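Local coordinates for protein hydroxyethylphosphonate dioxygenase (Streptomyces albus, PDB 6B9R) that probably uses a non-haem iron site and dioxygen to cleave the carbon-carbon bond of 2-hydroxyethylphosphonate, in the biosynthesis of phosphonates, at residues A194-A197 and D198-A201; R249-T252 and V253-A257; G432-D436 and G437-R441. One frame throughout, in Å; residues are numbered along the deposited sequence.

Interaction 1: A194-A197 and D198-A201; sequences ARSA and DEPA
D198 meets S196 through its backbone amide, which donates to the serine OG with N and OG 2.9 Å apart and an N-H...O angle of 157°. Because the hydroxyl of one residue accepts from the amide two places on, S196 to D198 forms an ST turn. The serine hydroxyl lies anti to its own N (chi1 167°), which swings OG forward along the chain to the amide. The aspartate's CB also lies close, 3.3 Å from S196 OG, while its carboxylate bends back beside the carbonyl carbon of A197; a short acidic residue suits this exposed corner. With an alanine at this serine's place, the D198 amide would probably lose its acceptor and the corner would be freer to flex.

At E199 it is the backbone that matters. A water donates to both E199 O, 3.0 Å away, and S196 O, 2.9 Å away, so two carbonyls that share no direct bond are bridged across the inside of the loop. A201 closes the connection: its CB meets A194 CB at 3.6 Å, the methyls pointing at each other from the two chain ends. With A194 CA and A201 CA only 5.9 Å apart, the small methyls suit this close, buried approach.

The whole forms the link from strand 190-194 to strand 202-208. Backbone bonds join A194 to R131 and V133, and A201 to M129, at the end of strand 123-129, while the R195 guanidinium hydrogen-bonds M176 O and N162 OD1 and E199 rests on P160.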
ATOM      1  N   ALA A 194     -13.959  18.883 -29.701  1.00 23.88           N
ATOM      2  CA  ALA A 194     -15.302  19.451 -29.623  1.00 23.45           C
ATOM      3  C   ALA A 194     -16.024  19.218 -30.943  1.00 28.47           C
ATOM      4  O   ALA A 194     -15.447  19.432 -32.013  1.00 27.35           O
ATOM      5  CB  ALA A 194     -15.263  20.951 -29.313  1.00 23.49           C
ATOM      6  N   ARG A 195     -17.286  18.793 -30.865  1.00 25.74           N
ATOM      7  CA  ARG A 195     -18.106  18.649 -32.063  1.00 29.09           C
ATOM      8  C   ARG A 195     -18.630  19.979 -32.577  1.00 32.47           C
ATOM      9  O   ARG A 195     -19.174  20.026 -33.684  1.00 32.07           O
ATOM     10  CB  ARG A 195     -19.295  17.716 -31.798  1.00 30.91           C
ATOM     11  CG  ARG A 195     -18.904  16.259 -31.667  1.00 31.38           C
ATOM     12  CD  ARG A 195     -20.110  15.327 -31.725  1.00 25.63           C
ATOM     13  NE  ARG A 195     -21.128  15.642 -30.724  1.00 25.69           N
ATOM     14  CZ  ARG A 195     -21.025  15.351 -29.429  1.00 31.66           C
ATOM     15  NH1 ARG A 195     -22.011  15.669 -28.599  1.00 23.02           N
ATOM     16  NH2 ARG A 195     -19.927  14.759 -28.953  1.00 25.11           N
ATOM     17  N   SER A 196     -18.497  21.048 -31.804  1.00 33.77           N
ATOM     18  CA  SER A 196     -19.030  22.337 -32.204  1.00 39.86           C
ATOM     19  C   SER A 196     -18.150  23.435 -31.636  1.00 38.12           C
ATOM     20  O   SER A 196     -17.556  23.285 -30.565  1.00 40.07           O
ATOM     21  CB  SER A 196     -20.481  22.514 -31.733  1.00 42.45           C
ATOM     22  OG  SER A 196     -20.895  23.861 -31.864  1.00 44.21           O
ATOM     23  N   ALA A 197     -18.069  24.542 -32.366  1.00 39.79           N
ATOM     24  CA  ALA A 197     -17.402  25.735 -31.871  1.00 44.56           C
ATOM     25  C   ALA A 197     -18.359  26.687 -31.169  1.00 49.01           C
ATOM     26  O   ALA A 197     -17.934  27.764 -30.738  1.00 53.00           O
ATOM     27  CB  ALA A 197     -16.703  26.463 -33.023  1.00 53.44           C
ATOM     28  N   ASP A 198     -19.627  26.303 -31.016  1.00 50.05           N
ATOM     29  CA  ASP A 198     -20.672  27.234 -30.610  1.00 56.77           C
ATOM     30  C   ASP A 198     -21.012  27.190 -29.127  1.00 58.40           C
ATOM     31  O   ASP A 198     -21.529  28.183 -28.603  1.00 61.38           O
ATOM     32  CB  ASP A 198     -21.946  26.970 -31.417  1.00 59.85           C
ATOM     33  CG  ASP A 198     -21.741  27.180 -32.900  1.00 60.77           C
ATOM     34  OD1 ASP A 198     -20.887  28.019 -33.263  1.00 55.24           O
ATOM     35  OD2 ASP A 198     -22.426  26.505 -33.700  1.00 61.53           O
ATOM     36  N   GLU A 199     -20.757  26.086 -28.442  1.00 49.48           N
ATOM     37  CA  GLU A 199     -21.090  25.968 -27.033  1.00 43.42           C
ATOM     38  C   GLU A 199     -19.877  25.486 -26.255  1.00 32.85           C
ATOM     39  O   GLU A 199     -18.936  24.935 -26.837  1.00 31.94           O
ATOM     40  CB  GLU A 199     -22.277  25.016 -26.821  1.00 51.23           C
ATOM     41  CG  GLU A 199     -22.244  23.771 -27.664  1.00 58.89           C
ATOM     42  CD  GLU A 199     -23.413  22.856 -27.367  1.00 65.74           C
ATOM     43  OE1 GLU A 199     -23.787  22.741 -26.178  1.00 64.65           O
ATOM     44  OE2 GLU A 199     -23.958  22.263 -28.320  1.00 69.79           O
ATOM     45  N   PRO A 200     -19.849  25.716 -24.942  1.00 26.86           N
ATOM     46  CA  PRO A 200     -18.708  25.254 -24.143  1.00 29.34           C
ATOM     47  C   PRO A 200     -18.507  23.751 -24.281  1.00 27.87           C
ATOM     48  O   PRO A 200     -19.463  22.971 -24.266  1.00 26.99           O
ATOM     49  CB  PRO A 200     -19.100  25.642 -22.712  1.00 33.92           C
ATOM     50  CG  PRO A 200     -20.063  26.792 -22.886  1.00 24.05           C
ATOM     51  CD  PRO A 200     -20.807  26.505 -24.141  1.00 27.41           C
ATOM     52  N   ALA A 201     -17.247  23.348 -24.430  1.00 24.59           N
ATOM     53  CA  ALA A 201     -16.894  21.935 -24.561  1.00 26.99           C
ATOM     54  C   ALA A 201     -15.635  21.707 -23.743  1.00 22.89           C
ATOM     55  O   ALA A 201     -14.555  22.153 -24.142  1.00 21.90           O
ATOM     56  CB  ALA A 201     -16.678  21.542 -26.023  1.00 26.15           C
TER
HETATM   57  O   HOH W   1     -16.381  24.781 -28.440  1.00 37.52           O

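Interaction 2: R249-T252 and V253-A257; sequences RLTT and VTELA
An N-cap joins T252 to E255 at the start of helix 253-260, in the Cro/C1-type helix-turn-helix domain. The chain leaves helix 238-249 through a Schellman motif, with L250 at positive phi, and re-enters a helix only two residues later. T252 is the N-cap. T252 OG1 lies between the residue's own N and carbonyl carbon (chi1 70°) and accepts from E255 N at 3.1 Å, taking up an amide of the first turn. Threonine is well suited here, since its hydroxyl, one bond from CB, can turn back to the helix's first-turn amides.

T251 adds a second hydroxyl nearby: its OG1 comes within 3.5 Å of E255 CG, the two side chains crossing at about a right angle. The glutamate's chain then bends away (chi2 68°), and its OE2 makes a salt bridge with R259 one turn on. L256 turns its side chain to the domain interior, against M246, V267 and L285, as a bulky apolar residue should. The second subunit covers the linker as well: its W318 donates NE1 to L250 O and its P321 packs on T252.

A main-chain bond of the new helix runs from L256 N to T252 O, 2.9 Å long and nearly straight at 168°.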
ATOM      1  N   ARG A 249       2.892 -20.303   0.298  1.00 19.01           N
ATOM      2  CA  ARG A 249       2.964 -21.229   1.415  1.00 17.25           C
ATOM      3  C   ARG A 249       3.899 -22.407   1.161  1.00 17.13           C
ATOM      4  O   ARG A 249       4.193 -23.151   2.103  1.00 19.67           O
ATOM      5  CB  ARG A 249       1.569 -21.775   1.729  1.00 16.97           C
ATOM      6  CG  ARG A 249       0.635 -20.752   2.341  1.00 16.45           C
ATOM      7  CD  ARG A 249       1.136 -20.261   3.694  1.00 18.97           C
ATOM      8  NE  ARG A 249       0.132 -19.383   4.266  1.00 22.82           N
ATOM      9  CZ  ARG A 249       0.128 -18.064   4.144  1.00 17.99           C
ATOM     10  NH1 ARG A 249       1.127 -17.444   3.530  1.00 17.62           N
ATOM     11  NH2 ARG A 249      -0.874 -17.366   4.663  1.00 23.12           N
ATOM     12  N   LEU A 250       4.366 -22.588  -0.080  1.00 15.59           N
ATOM     13  CA  LEU A 250       5.195 -23.738  -0.439  1.00 15.92           C
ATOM     14  C   LEU A 250       4.466 -25.037  -0.118  1.00 19.81           C
ATOM     15  O   LEU A 250       5.057 -26.014   0.339  1.00 18.18           O
ATOM     16  CB  LEU A 250       6.560 -23.681   0.255  1.00 17.67           C
ATOM     17  CG  LEU A 250       7.564 -22.815  -0.515  1.00 21.66           C
ATOM     18  CD1 LEU A 250       8.831 -22.568   0.285  1.00 19.26           C
ATOM     19  CD2 LEU A 250       7.896 -23.487  -1.835  1.00 23.29           C
ATOM     20  N   THR A 251       3.157 -25.035  -0.336  1.00 19.87           N
ATOM     21  CA  THR A 251       2.382 -26.247  -0.160  1.00 21.55           C
ATOM     22  C   THR A 251       2.281 -26.945  -1.513  1.00 22.16           C
ATOM     23  O   THR A 251       2.789 -26.464  -2.528  1.00 23.16           O
ATOM     24  CB  THR A 251       1.007 -25.939   0.436  1.00 22.92           C
ATOM     25  OG1 THR A 251       0.361 -27.166   0.803  1.00 20.46           O
ATOM     26  CG2 THR A 251       0.137 -25.211  -0.573  1.00 23.18           C
ATOM     27  N   THR A 252       1.639 -28.104  -1.518  1.00 22.81           N
ATOM     28  CA  THR A 252       1.492 -28.932  -2.704  1.00 21.95           C
ATOM     29  C   THR A 252       0.016 -29.259  -2.864  1.00 18.35           C
ATOM     30  O   THR A 252      -0.779 -29.062  -1.944  1.00 18.64           O
ATOM     31  CB  THR A 252       2.314 -30.221  -2.588  1.00 23.57           C
ATOM     32  OG1 THR A 252       1.720 -31.066  -1.595  1.00 20.93           O
ATOM     33  CG2 THR A 252       3.741 -29.904  -2.166  1.00 20.97           C
ATOM     34  N   VAL A 253      -0.353 -29.765  -4.043  1.00 18.53           N
ATOM     35  CA  VAL A 253      -1.749 -30.127  -4.282  1.00 19.60           C
ATOM     36  C   VAL A 253      -2.222 -31.178  -3.282  1.00 23.48           C
ATOM     37  O   VAL A 253      -3.315 -31.062  -2.714  1.00 25.63           O
ATOM     38  CB  VAL A 253      -1.945 -30.608  -5.735  1.00 19.00           C
ATOM     39  CG1 VAL A 253      -3.290 -31.315  -5.875  1.00 22.36           C
ATOM     40  CG2 VAL A 253      -1.888 -29.434  -6.677  1.00 24.68           C
ATOM     41  N   THR A 254      -1.415 -32.220  -3.043  1.00 21.30           N
ATOM     42  CA  THR A 254      -1.862 -33.295  -2.156  1.00 23.39           C
ATOM     43  C   THR A 254      -1.875 -32.849  -0.695  1.00 26.35           C
ATOM     44  O   THR A 254      -2.736 -33.283   0.081  1.00 23.03           O
ATOM     45  CB  THR A 254      -0.981 -34.543  -2.322  1.00 31.39           C
ATOM     46  OG1 THR A 254       0.391 -34.221  -2.026  1.00 26.18           O
ATOM     47  CG2 THR A 254      -1.080 -35.089  -3.741  1.00 37.63           C
ATOM     48  N   GLU A 255      -0.925 -31.998  -0.293  1.00 23.81           N
ATOM     49  CA  GLU A 255      -0.926 -31.502   1.083  1.00 22.27           C
ATOM     50  C   GLU A 255      -2.102 -30.559   1.318  1.00 24.67           C
ATOM     51  O   GLU A 255      -2.812 -30.670   2.324  1.00 24.95           O
ATOM     52  CB  GLU A 255       0.404 -30.808   1.399  1.00 21.02           C
ATOM     53  CG  GLU A 255       0.434 -30.110   2.754  1.00 20.01           C
ATOM     54  CD  GLU A 255       0.392 -31.080   3.932  1.00 29.88           C
ATOM     55  OE1 GLU A 255       0.564 -32.300   3.717  1.00 26.37           O
ATOM     56  OE2 GLU A 255       0.197 -30.618   5.081  1.00 27.99           O
ATOM     57  N   LEU A 256      -2.328 -29.626   0.389  1.00 20.97           N
ATOM     58  CA  LEU A 256      -3.469 -28.727   0.511  1.00 21.95           C
ATOM     59  C   LEU A 256      -4.774 -29.507   0.485  1.00 22.56           C
ATOM     60  O   LEU A 256      -5.712 -29.181   1.220  1.00 21.15           O
ATOM     61  CB  LEU A 256      -3.446 -27.684  -0.600  1.00 18.31           C
ATOM     62  CG  LEU A 256      -4.633 -26.716  -0.654  1.00 23.75           C
ATOM     63  CD1 LEU A 256      -4.793 -25.977   0.668  1.00 20.26           C
ATOM     64  CD2 LEU A 256      -4.414 -25.724  -1.790  1.00 17.52           C
ATOM     65  N   ALA A 257      -4.847 -30.547  -0.351  1.00 20.54           N
ATOM     66  CA  ALA A 257      -6.030 -31.404  -0.357  1.00 20.79           C
ATOM     67  C   ALA A 257      -6.243 -32.039   1.009  1.00 25.53           C
ATOM     68  O   ALA A 257      -7.366 -32.074   1.528  1.00 24.68           O
ATOM     69  CB  ALA A 257      -5.896 -32.481  -1.425  1.00 23.15           C
TER

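Interaction 3: G432-D436 and G437-R441; sequences GAMPD and GAIGR
The methyl of A438 fills a hollow formed by M434 and P435. A438 CB stands 4.0 Å from M434 CB and 4.1 Å from P435 CG, and the carbonyl oxygen of P435 comes nearer still, 3.1 Å from the same CB. Alanine suits the place, its single methyl touching both the methionine CB and the proline ring.

M434 supplies the second bump. Its CG is anti to the carbonyl carbon (chi1 -78°), and the chain beyond runs fully extended, carrying M434 SD past A438 until it lies 3.9 Å from I439 CG1. There the flexible methionine and the branched isoleucine cross at about a right angle, sulfur against methylene.

What folds the chain back so sharply is a type II beta turn from P435 to A438, joining helix 425-433 to helix 438-443. It is closed by A438 N donating to P435 O at 3.0 Å, with D436 and G437 at the corners. G437 takes phi 82°, and a CB there would clash with D436 O, so the lack of a side chain is what the corner requires.

The second subunit fits against this surface: its L212 packs on M434, its P186 on P435 and its F187 on A438. R441 hydrogen-bonds G148 O and K147 O of that subunit, the two residues just before the iron ligand H149.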
ATOM      1  N   GLY A 432      -6.949  -1.464  13.516  1.00 21.31           N
ATOM      2  CA  GLY A 432      -7.926  -2.013  14.439  1.00 21.89           C
ATOM      3  C   GLY A 432      -7.369  -3.072  15.364  1.00 31.76           C
ATOM      4  O   GLY A 432      -7.941  -3.309  16.436  1.00 27.25           O
ATOM      5  N   ALA A 433      -6.261  -3.711  14.980  1.00 21.98           N
ATOM      6  CA  ALA A 433      -5.671  -4.759  15.798  1.00 25.96           C
ATOM      7  C   ALA A 433      -4.674  -4.224  16.814  1.00 28.07           C
ATOM      8  O   ALA A 433      -4.316  -4.951  17.746  1.00 30.71           O
ATOM      9  CB  ALA A 433      -4.989  -5.808  14.910  1.00 21.92           C
ATOM     10  N   MET A 434      -4.240  -2.972  16.670  1.00 31.96           N
ATOM     11  CA  MET A 434      -3.249  -2.403  17.573  1.00 36.14           C
ATOM     12  C   MET A 434      -3.797  -2.285  18.992  1.00 30.94           C
ATOM     13  O   MET A 434      -4.980  -2.013  19.184  1.00 28.69           O
ATOM     14  CB  MET A 434      -2.832  -1.018  17.099  1.00 35.69           C
ATOM     15  CG  MET A 434      -1.865  -1.021  15.964  1.00 34.37           C
ATOM     16  SD  MET A 434      -1.431   0.681  15.593  1.00 33.18           S
ATOM     17  CE  MET A 434      -0.289   0.425  14.243  1.00 36.58           C
ATOM     18  N   PRO A 435      -2.948  -2.460  20.004  1.00 26.30           N
ATOM     19  CA  PRO A 435      -3.393  -2.232  21.384  1.00 29.13           C
ATOM     20  C   PRO A 435      -3.678  -0.762  21.658  1.00 37.04           C
ATOM     21  O   PRO A 435      -3.231   0.139  20.943  1.00 28.37           O
ATOM     22  CB  PRO A 435      -2.219  -2.740  22.234  1.00 33.26           C
ATOM     23  CG  PRO A 435      -1.042  -2.728  21.330  1.00 25.61           C
ATOM     24  CD  PRO A 435      -1.570  -2.981  19.941  1.00 34.36           C
ATOM     25  N   ASP A 436      -4.439  -0.533  22.730  1.00 45.16           N
ATOM     26  CA  ASP A 436      -4.829   0.817  23.121  1.00 47.65           C
ATOM     27  C   ASP A 436      -3.613   1.719  23.262  1.00 45.12           C
ATOM     28  O   ASP A 436      -2.577   1.319  23.797  1.00 47.68           O
ATOM     29  CB  ASP A 436      -5.602   0.786  24.441  1.00 59.27           C
ATOM     30  CG  ASP A 436      -6.871  -0.035  24.358  1.00 68.94           C
ATOM     31  OD1 ASP A 436      -7.539  -0.001  23.303  1.00 73.42           O
ATOM     32  OD2 ASP A 436      -7.204  -0.713  25.353  1.00 74.93           O
ATOM     33  N   GLY A 437      -3.748   2.953  22.777  1.00 40.76           N
ATOM     34  CA  GLY A 437      -2.677   3.921  22.812  1.00 34.19           C
ATOM     35  C   GLY A 437      -1.656   3.796  21.708  1.00 40.45           C
ATOM     36  O   GLY A 437      -0.887   4.738  21.485  1.00 50.73           O
ATOM     37  N   ALA A 438      -1.622   2.670  20.994  1.00 33.96           N
ATOM     38  CA  ALA A 438      -0.533   2.442  20.054  1.00 29.19           C
ATOM     39  C   ALA A 438      -0.646   3.325  18.817  1.00 30.54           C
ATOM     40  O   ALA A 438       0.376   3.671  18.210  1.00 28.17           O
ATOM     41  CB  ALA A 438      -0.488   0.971  19.654  1.00 29.84           C
ATOM     42  N   ILE A 439      -1.866   3.706  18.428  1.00 28.99           N
ATOM     43  CA  ILE A 439      -2.027   4.506  17.218  1.00 29.06           C
ATOM     44  C   ILE A 439      -1.258   5.816  17.345  1.00 22.32           C
ATOM     45  O   ILE A 439      -0.624   6.278  16.388  1.00 21.82           O
ATOM     46  CB  ILE A 439      -3.526   4.726  16.922  1.00 30.91           C
ATOM     47  CG1 ILE A 439      -4.128   3.454  16.316  1.00 25.79           C
ATOM     48  CG2 ILE A 439      -3.748   5.917  15.992  1.00 28.94           C
ATOM     49  CD1 ILE A 439      -5.636   3.524  16.085  1.00 32.41           C
ATOM     50  N   GLY A 440      -1.262   6.407  18.540  1.00 26.71           N
ATOM     51  CA  GLY A 440      -0.484   7.617  18.758  1.00 28.02           C
ATOM     52  C   GLY A 440       0.993   7.451  18.447  1.00 28.38           C
ATOM     53  O   GLY A 440       1.604   8.320  17.821  1.00 24.83           O
ATOM     54  N   ARG A 441       1.594   6.341  18.894  1.00 28.81           N
ATOM     55  CA  ARG A 441       3.022   6.139  18.642  1.00 25.25           C
ATOM     56  C   ARG A 441       3.280   5.785  17.184  1.00 26.81           C
ATOM     57  O   ARG A 441       4.351   6.099  16.651  1.00 27.53           O
ATOM     58  CB  ARG A 441       3.590   5.046  19.552  1.00 27.07           C
ATOM     59  CG  ARG A 441       3.861   5.482  20.991  1.00 32.87           C
ATOM     60  CD  ARG A 441       4.445   4.334  21.834  1.00 24.05           C
ATOM     61  NE  ARG A 441       5.724   3.855  21.312  1.00 30.21           N
ATOM     62  CZ  ARG A 441       6.240   2.665  21.601  1.00 26.44           C
ATOM     63  NH1 ARG A 441       7.401   2.286  21.072  1.00 26.22           N
ATOM     64  NH2 ARG A 441       5.576   1.847  22.412  1.00 24.24           N
TER

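Along the chain the three contacts come in series, each a tight connection between successive elements: strand to strand in interaction 1, helix to helix in interactions 2 and 3. Interaction 1 belongs to the beta-rich part, and its centre lies about 62 Å from that of interaction 2 and about 55 Å from that of interaction 3, both across the chain's centre. Interactions 2 and 3 are closer, their centres about 36 Å apart and their nearest atoms about 16 Å, and both touch the second subunit. The helical connections are thus part of the dimer interface, whereas no other chain of the assembly touches 194-201.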